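Local coordinates for putative flagellar hook-associated protein (Vibrio parahaemolyticus, PDB 3PWX) that probably serves as a structural, hook-associated component of the bacterial flagellum, as a member of the flagellin family, at residues L33-D45 with A193-D205. Sequence-based numbering, arbitrary orientation.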
ATOM      1  N   LEU A  33       0.367  -2.261  12.754  1.00 53.25           N
ATOM      2  CA  LEU A  33      -0.747  -2.222  11.819  1.00 52.81           C
ATOM      3  C   LEU A  33      -1.695  -3.423  12.124  1.00 52.89           C
ATOM      4  O   LEU A  33      -2.923  -3.280  12.136  1.00 52.69           O
ATOM      5  CB  LEU A  33      -0.261  -2.138  10.361  1.00 52.63           C
ATOM      6  CG  LEU A  33      -1.311  -2.210   9.252  1.00 52.35           C
ATOM      7  CD1 LEU A  33      -2.484  -1.233   9.491  1.00 52.10           C
ATOM      8  CD2 LEU A  33      -0.667  -1.965   7.907  1.00 52.46           C
ATOM      9  N   LYS A  34      -1.103  -4.569  12.456  1.00 53.30           N
ATOM     10  CA  LYS A  34      -1.862  -5.755  12.802  1.00 55.23           C
ATOM     11  C   LYS A  34      -2.759  -5.509  14.001  1.00 57.27           C
ATOM     12  O   LYS A  34      -3.879  -6.073  14.116  1.00 56.89           O
ATOM     13  CB  LYS A  34      -0.939  -6.911  13.111  1.00 56.33           C
ATOM     14  CG  LYS A  34      -0.132  -7.403  11.908  1.00 58.10           C
ATOM     15  CD  LYS A  34       0.410  -8.787  12.145  1.00 58.34           C
ATOM     16  CE  LYS A  34      -0.808  -9.737  12.300  1.00 62.30           C
ATOM     17  NZ  LYS A  34      -0.605 -11.014  11.519  1.00 63.21           N
ATOM     18  N   THR A  35      -2.255  -4.680  14.906  1.00 58.94           N
ATOM     19  CA  THR A  35      -2.981  -4.373  16.117  1.00 61.11           C
ATOM     20  C   THR A  35      -4.187  -3.532  15.836  1.00 59.64           C
ATOM     21  O   THR A  35      -5.207  -3.703  16.443  1.00 61.87           O
ATOM     22  CB  THR A  35      -2.118  -3.598  17.087  1.00 62.64           C
ATOM     23  OG1 THR A  35      -1.152  -4.507  17.618  1.00 67.06           O
ATOM     24  CG2 THR A  35      -3.009  -3.030  18.243  1.00 61.87           C
ATOM     25  N   THR A  36      -4.040  -2.619  14.910  1.00 57.89           N
ATOM     26  CA  THR A  36      -5.057  -1.662  14.543  1.00 55.66           C
ATOM     27  C   THR A  36      -6.053  -2.401  13.702  1.00 53.58           C
ATOM     28  O   THR A  36      -7.250  -2.139  13.780  1.00 54.44           O
ATOM     29  CB  THR A  36      -4.359  -0.639  13.681  1.00 55.53           C
ATOM     30  OG1 THR A  36      -3.439   0.054  14.522  1.00 58.83           O
ATOM     31  CG2 THR A  36      -5.318   0.335  13.060  1.00 57.38           C
ATOM     32  N   LEU A  37      -5.587  -3.368  12.917  1.00 52.69           N
ATOM     33  CA  LEU A  37      -6.503  -4.061  12.062  1.00 52.47           C
ATOM     34  C   LEU A  37      -7.361  -4.942  12.909  1.00 52.90           C
ATOM     35  O   LEU A  37      -8.566  -4.934  12.694  1.00 52.78           O
ATOM     36  CB  LEU A  37      -5.797  -4.855  10.966  1.00 52.42           C
ATOM     37  CG  LEU A  37      -5.095  -4.119   9.833  1.00 52.14           C
ATOM     38  CD1 LEU A  37      -4.450  -5.163   8.917  1.00 52.39           C
ATOM     39  CD2 LEU A  37      -6.069  -3.254   9.075  1.00 51.81           C
ATOM     40  N   SER A  38      -6.801  -5.670  13.883  1.00 53.50           N
ATOM     41  CA  SER A  38      -7.592  -6.569  14.745  1.00 54.16           C
ATOM     42  C   SER A  38      -8.631  -5.738  15.445  1.00 54.27           C
ATOM     43  O   SER A  38      -9.787  -6.137  15.578  1.00 54.48           O
ATOM     44  CB  SER A  38      -6.781  -7.175  15.853  1.00 54.99           C
ATOM     45  OG  SER A  38      -5.782  -7.952  15.324  1.00 56.89           O
ATOM     46  N   SER A  39      -8.201  -4.571  15.922  1.00 54.57           N
ATOM     47  CA  SER A  39      -9.144  -3.648  16.537  1.00 55.51           C
ATOM     48  C   SER A  39     -10.395  -3.305  15.696  1.00 54.74           C
ATOM     49  O   SER A  39     -11.498  -3.249  16.243  1.00 56.68           O
ATOM     50  CB  SER A  39      -8.431  -2.409  17.048  1.00 54.85           C
ATOM     51  OG  SER A  39      -9.366  -1.676  17.828  1.00 59.38           O
ATOM     52  N   GLN A  40     -10.244  -3.082  14.389  1.00 53.71           N
ATOM     53  CA  GLN A  40     -11.407  -2.886  13.492  1.00 52.81           C
ATOM     54  C   GLN A  40     -12.290  -4.123  13.322  1.00 52.95           C
ATOM     55  O   GLN A  40     -13.496  -4.007  13.116  1.00 52.93           O
ATOM     56  CB  GLN A  40     -10.950  -2.510  12.110  1.00 52.20           C
ATOM     57  CG  GLN A  40     -10.379  -1.121  12.020  1.00 54.02           C
ATOM     58  CD  GLN A  40      -9.597  -0.883  10.739  1.00 56.00           C
ATOM     59  OE1 GLN A  40      -8.523  -0.279  10.769  1.00 62.02           O
ATOM     60  NE2 GLN A  40     -10.108  -1.381   9.609  1.00 56.33           N
ATOM     61  N   GLU A  41     -11.661  -5.280  13.366  1.00 53.19           N
ATOM     62  CA  GLU A  41     -12.298  -6.558  13.197  1.00 54.26           C
ATOM     63  C   GLU A  41     -13.227  -6.817  14.357  1.00 55.40           C
ATOM     64  O   GLU A  41     -14.338  -7.329  14.160  1.00 55.56           O
ATOM     65  CB  GLU A  41     -11.249  -7.663  13.200  1.00 55.73           C
ATOM     66  CG  GLU A  41     -10.919  -8.324  11.857  1.00 59.79           C
ATOM     67  CD  GLU A  41      -9.580  -9.169  11.882  1.00 65.04           C
ATOM     68  OE1 GLU A  41      -8.492  -8.666  12.298  1.00 66.32           O
ATOM     69  OE2 GLU A  41      -9.620 -10.332  11.450  1.00 68.31           O
ATOM     70  N   THR A  42     -12.794  -6.471  15.570  1.00 55.86           N
ATOM     71  CA  THR A  42     -13.663  -6.622  16.751  1.00 56.96           C
ATOM     72  C   THR A  42     -14.920  -5.811  16.530  1.00 55.43           C
ATOM     73  O   THR A  42     -16.015  -6.317  16.737  1.00 57.02           O
ATOM     74  CB  THR A  42     -12.960  -6.078  18.008  1.00 59.56           C
ATOM     75  OG1 THR A  42     -11.865  -6.937  18.371  1.00 62.21           O
ATOM     76  CG2 THR A  42     -13.927  -5.924  19.196  1.00 59.22           C
ATOM     77  N   HIS A  43     -14.784  -4.557  16.103  1.00 54.84           N
ATOM     78  CA  HIS A  43     -15.982  -3.701  15.928  1.00 54.76           C
ATOM     79  C   HIS A  43     -16.842  -4.223  14.801  1.00 54.26           C
ATOM     80  O   HIS A  43     -18.106  -4.240  14.944  1.00 54.58           O
ATOM     81  CB  HIS A  43     -15.683  -2.199  15.748  1.00 54.46           C
ATOM     82  CG  HIS A  43     -14.988  -1.583  16.923  1.00 55.16           C
ATOM     83  ND1 HIS A  43     -15.615  -1.400  18.145  1.00 56.23           N
ATOM     84  CD2 HIS A  43     -13.715  -1.153  17.075  1.00 55.09           C
ATOM     85  CE1 HIS A  43     -14.756  -0.859  18.992  1.00 56.83           C
ATOM     86  NE2 HIS A  43     -13.600  -0.696  18.366  1.00 56.11           N
ATOM     87  N   LEU A  44     -16.200  -4.706  13.727  1.00 53.66           N
ATOM     88  CA  LEU A  44     -16.999  -5.264  12.668  1.00 53.39           C
ATOM     89  C   LEU A  44     -17.694  -6.552  13.085  1.00 54.04           C
ATOM     90  O   LEU A  44     -18.866  -6.708  12.782  1.00 54.14           O
ATOM     91  CB  LEU A  44     -16.284  -5.402  11.373  1.00 52.83           C
ATOM     92  CG  LEU A  44     -15.887  -4.050  10.755  1.00 52.31           C
ATOM     93  CD1 LEU A  44     -14.970  -4.319   9.570  1.00 51.99           C
ATOM     94  CD2 LEU A  44     -17.118  -3.191  10.381  1.00 52.24           C
ATOM     95  N   ASP A  45     -17.011  -7.417  13.834  1.00 54.59           N
ATOM     96  CA  ASP A  45     -17.612  -8.615  14.354  1.00 55.45           C
ATOM     97  C   ASP A  45     -18.889  -8.275  15.105  1.00 55.98           C
ATOM     98  O   ASP A  45     -19.952  -8.846  14.835  1.00 56.27           O
ATOM     99  CB  ASP A  45     -16.666  -9.377  15.267  1.00 56.96           C
ATOM    100  CG  ASP A  45     -17.125 -10.802  15.471  1.00 64.28           C
ATOM    101  OD1 ASP A  45     -17.317 -11.535  14.472  1.00 69.57           O
ATOM    102  OD2 ASP A  45     -17.360 -11.195  16.633  1.00 75.44           O
ATOM    103  N   ALA A 193     -15.582  -6.820   4.143  1.00 52.77           N
ATOM    104  CA  ALA A 193     -14.562  -6.047   4.870  1.00 52.34           C
ATOM    105  C   ALA A 193     -13.633  -6.861   5.729  1.00 52.48           C
ATOM    106  O   ALA A 193     -12.442  -6.607   5.751  1.00 52.38           O
ATOM    107  CB  ALA A 193     -15.274  -5.055   5.795  1.00 51.98           C
HETATM  108  N   MSE A 194     -14.201  -7.813   6.479  1.00 52.79           N
HETATM  109  CA  MSE A 194     -13.456  -8.620   7.445  1.00 53.11           C
HETATM  110  C   MSE A 194     -12.640  -9.646   6.692  1.00 53.63           C
HETATM  111  O   MSE A 194     -11.548 -10.021   7.114  1.00 53.83           O
HETATM  112  CB  MSE A 194     -14.454  -9.318   8.412  1.00 53.52           C
HETATM  113  CG  MSE A 194     -15.022  -8.446   9.570  1.00 53.41           C
HETATM  114 SE   MSE A 194     -16.492  -9.381  10.529  1.00 70.29          SE
HETATM  115  CE  MSE A 194     -15.367 -10.212  11.929  1.00 71.34           C
ATOM    116  N   THR A 195     -13.192 -10.157   5.590  1.00 54.01           N
ATOM    117  CA  THR A 195     -12.409 -10.993   4.685  1.00 54.67           C
ATOM    118  C   THR A 195     -11.256 -10.157   4.133  1.00 54.36           C
ATOM    119  O   THR A 195     -10.126 -10.628   4.037  1.00 55.25           O
ATOM    120  CB  THR A 195     -13.268 -11.499   3.551  1.00 55.25           C
ATOM    121  OG1 THR A 195     -14.227 -12.436   4.070  1.00 56.15           O
ATOM    122  CG2 THR A 195     -12.432 -12.223   2.554  1.00 56.61           C
ATOM    123  N   GLU A 196     -11.515  -8.886   3.811  1.00 53.76           N
ATOM    124  CA  GLU A 196     -10.466  -8.061   3.275  1.00 53.60           C
ATOM    125  C   GLU A 196      -9.434  -7.808   4.360  1.00 53.26           C
ATOM    126  O   GLU A 196      -8.262  -7.930   4.118  1.00 53.65           O
ATOM    127  CB  GLU A 196     -11.013  -6.777   2.682  1.00 53.24           C
ATOM    128  CG  GLU A 196     -10.032  -6.135   1.749  1.00 55.00           C
ATOM    129  CD  GLU A 196     -10.323  -4.660   1.449  1.00 58.28           C
ATOM    130  OE1 GLU A 196     -11.511  -4.295   1.290  1.00 55.27           O
ATOM    131  OE2 GLU A 196      -9.318  -3.889   1.335  1.00 57.87           O
ATOM    132  N   ILE A 197      -9.843  -7.528   5.578  1.00 52.86           N
ATOM    133  CA  ILE A 197      -8.852  -7.427   6.634  1.00 52.75           C
ATOM    134  C   ILE A 197      -8.009  -8.691   6.848  1.00 53.37           C
ATOM    135  O   ILE A 197      -6.793  -8.617   7.076  1.00 53.44           O
ATOM    136  CB  ILE A 197      -9.487  -7.024   7.929  1.00 52.50           C
ATOM    137  CG1 ILE A 197      -9.691  -5.517   7.982  1.00 52.00           C
ATOM    138  CG2 ILE A 197      -8.639  -7.493   9.109  1.00 52.79           C
ATOM    139  CD1 ILE A 197     -10.935  -5.067   8.745  1.00 51.89           C
ATOM    140  N   GLY A 198      -8.624  -9.859   6.792  1.00 53.92           N
ATOM    141  CA  GLY A 198      -7.828 -11.100   6.903  1.00 54.72           C
ATOM    142  C   GLY A 198      -6.782 -11.242   5.814  1.00 55.08           C
ATOM    143  O   GLY A 198      -5.728 -11.691   6.089  1.00 55.48           O
ATOM    144  N   GLY A 199      -7.074 -10.872   4.570  1.00 55.09           N
ATOM    145  CA  GLY A 199      -6.102 -10.815   3.491  1.00 55.54           C
ATOM    146  C   GLY A 199      -4.993  -9.805   3.791  1.00 55.02           C
ATOM    147  O   GLY A 199      -3.814 -10.062   3.497  1.00 55.51           O
ATOM    148  N   ARG A 200      -5.332  -8.648   4.365  1.00 54.17           N
ATOM    149  CA  ARG A 200      -4.277  -7.729   4.826  1.00 53.79           C
ATOM    150  C   ARG A 200      -3.318  -8.370   5.829  1.00 54.03           C
ATOM    151  O   ARG A 200      -2.115  -8.429   5.598  1.00 54.36           O
ATOM    152  CB  ARG A 200      -4.856  -6.426   5.339  1.00 53.05           C
ATOM    153  CG  ARG A 200      -5.209  -5.491   4.148  1.00 53.70           C
ATOM    154  CD  ARG A 200      -5.883  -4.217   4.680  1.00 54.18           C
ATOM    155  NE  ARG A 200      -6.662  -3.544   3.660  1.00 53.02           N
ATOM    156  CZ  ARG A 200      -7.438  -2.500   3.920  1.00 54.22           C
ATOM    157  NH1 ARG A 200      -7.530  -2.024   5.167  1.00 51.77           N
ATOM    158  NH2 ARG A 200      -8.129  -1.924   2.934  1.00 55.59           N
ATOM    159  N   HIS A 201      -3.868  -8.924   6.906  1.00 54.03           N
ATOM    160  CA  HIS A 201      -3.054  -9.762   7.836  1.00 54.54           C
ATOM    161  C   HIS A 201      -2.072 -10.732   7.191  1.00 55.37           C
ATOM    162  O   HIS A 201      -0.935 -10.809   7.630  1.00 55.62           O
ATOM    163  CB  HIS A 201      -3.944 -10.580   8.756  1.00 54.84           C
ATOM    164  CG  HIS A 201      -4.463  -9.809   9.921  1.00 54.39           C
ATOM    165  ND1 HIS A 201      -3.640  -9.095  10.769  1.00 54.24           N
ATOM    166  CD2 HIS A 201      -5.723  -9.683  10.418  1.00 54.23           C
ATOM    167  CE1 HIS A 201      -4.373  -8.534  11.717  1.00 54.06           C
ATOM    168  NE2 HIS A 201      -5.636  -8.892  11.536  1.00 54.05           N
ATOM    169  N   ASN A 202      -2.546 -11.509   6.213  1.00 55.92           N
ATOM    170  CA  ASN A 202      -1.680 -12.429   5.494  1.00 58.35           C
ATOM    171  C   ASN A 202      -0.548 -11.774   4.695  1.00 57.61           C
ATOM    172  O   ASN A 202       0.584 -12.244   4.683  1.00 59.51           O
ATOM    173  CB  ASN A 202      -2.523 -13.375   4.633  1.00 59.80           C
ATOM    174  CG  ASN A 202      -3.392 -14.283   5.492  1.00 64.20           C
ATOM    175  OD1 ASN A 202      -3.077 -14.507   6.670  1.00 67.27           O
ATOM    176  ND2 ASN A 202      -4.497 -14.778   4.935  1.00 66.46           N
ATOM    177  N   ASN A 203      -0.856 -10.680   4.032  1.00 56.39           N
ATOM    178  CA  ASN A 203       0.125 -10.046   3.239  1.00 56.58           C
ATOM    179  C   ASN A 203       1.189  -9.394   4.149  1.00 56.16           C
ATOM    180  O   ASN A 203       2.425  -9.518   3.883  1.00 56.87           O
ATOM    181  CB  ASN A 203      -0.572  -9.124   2.252  1.00 56.32           C
ATOM    182  CG  ASN A 203      -0.973  -9.858   0.975  1.00 57.31           C
ATOM    183  OD1 ASN A 203      -0.262 -10.787   0.520  1.00 61.37           O
ATOM    184  ND2 ASN A 203      -2.046  -9.430   0.358  1.00 57.14           N
ATOM    185  N   LEU A 204       0.746  -8.809   5.268  1.00 55.34           N
ATOM    186  CA  LEU A 204       1.679  -8.328   6.269  1.00 55.11           C
ATOM    187  C   LEU A 204       2.624  -9.464   6.690  1.00 57.06           C
ATOM    188  O   LEU A 204       3.879  -9.343   6.675  1.00 57.92           O
ATOM    189  CB  LEU A 204       0.961  -7.758   7.475  1.00 54.45           C
ATOM    190  CG  LEU A 204       0.198  -6.471   7.209  1.00 53.76           C
ATOM    191  CD1 LEU A 204      -0.561  -6.072   8.429  1.00 53.35           C
ATOM    192  CD2 LEU A 204       1.180  -5.348   6.798  1.00 53.69           C
ATOM    193  N   ASP A 205       2.032 -10.580   7.033  1.00 57.65           N
ATOM    194  CA  ASP A 205       2.822 -11.732   7.467  1.00 60.39           C
ATOM    195  C   ASP A 205       3.884 -12.189   6.466  1.00 61.01           C
ATOM    196  O   ASP A 205       4.982 -12.549   6.864  1.00 61.34           O
ATOM    197  CB  ASP A 205       1.858 -12.862   7.952  1.00 61.16           C
ATOM    198  CG  ASP A 205       1.194 -12.481   9.306  1.00 63.47           C
ATOM    199  OD1 ASP A 205       1.580 -11.408   9.881  1.00 68.07           O
ATOM    200  OD2 ASP A 205       0.346 -13.213   9.819  1.00 63.65           O
TER
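L37 and I197 interlock at the middle of this contact, each a knob in a hole of the other helix: L37 sits among I197, R200, H201 and L204, and I197 among L37, Q40, E41 and L44. Branched aliphatic chains suit such holes. L37 meets L204 tip to tip, CD1 to CD1 at 4.0 Å, and L44 CD1 rests on the small A193 CB. The axes, 10.2 Å apart, run nearly antiparallel at 161°. Strands 127-131 and 134-137 border this apolar seam through L33 and L204.

Polar groups line one flank. H201 is a third knob, among K34, L37, S38 and E41; L37 CD1 lies over one face of its ring. H201 NE2 donates to E41 OE1 at 3.0 Å; OE1 lies close to the imidazole plane, while the N-H reaches it on the syn side but tilted out of the carboxylate plane, in a bent bond (144°). K34 bends at chi3 (63°), carrying CE past the ring to 3.3 Å from H201 ND1 and letting NZ form a salt bridge with D205 OD1 at 2.8 Å, OD2 being nearly as close. At the other end the selenomethionine M194 folds its CE to 3.5 Å from D45 OD1.

Such knobs-into-holes meshing is consistent with an antiparallel coiled coil of helices 7-61 and 172-223. The apolar knobs supply close packing, while the His-carboxylate bond and salt bridge probably help fix the helices' lengthwise alignment.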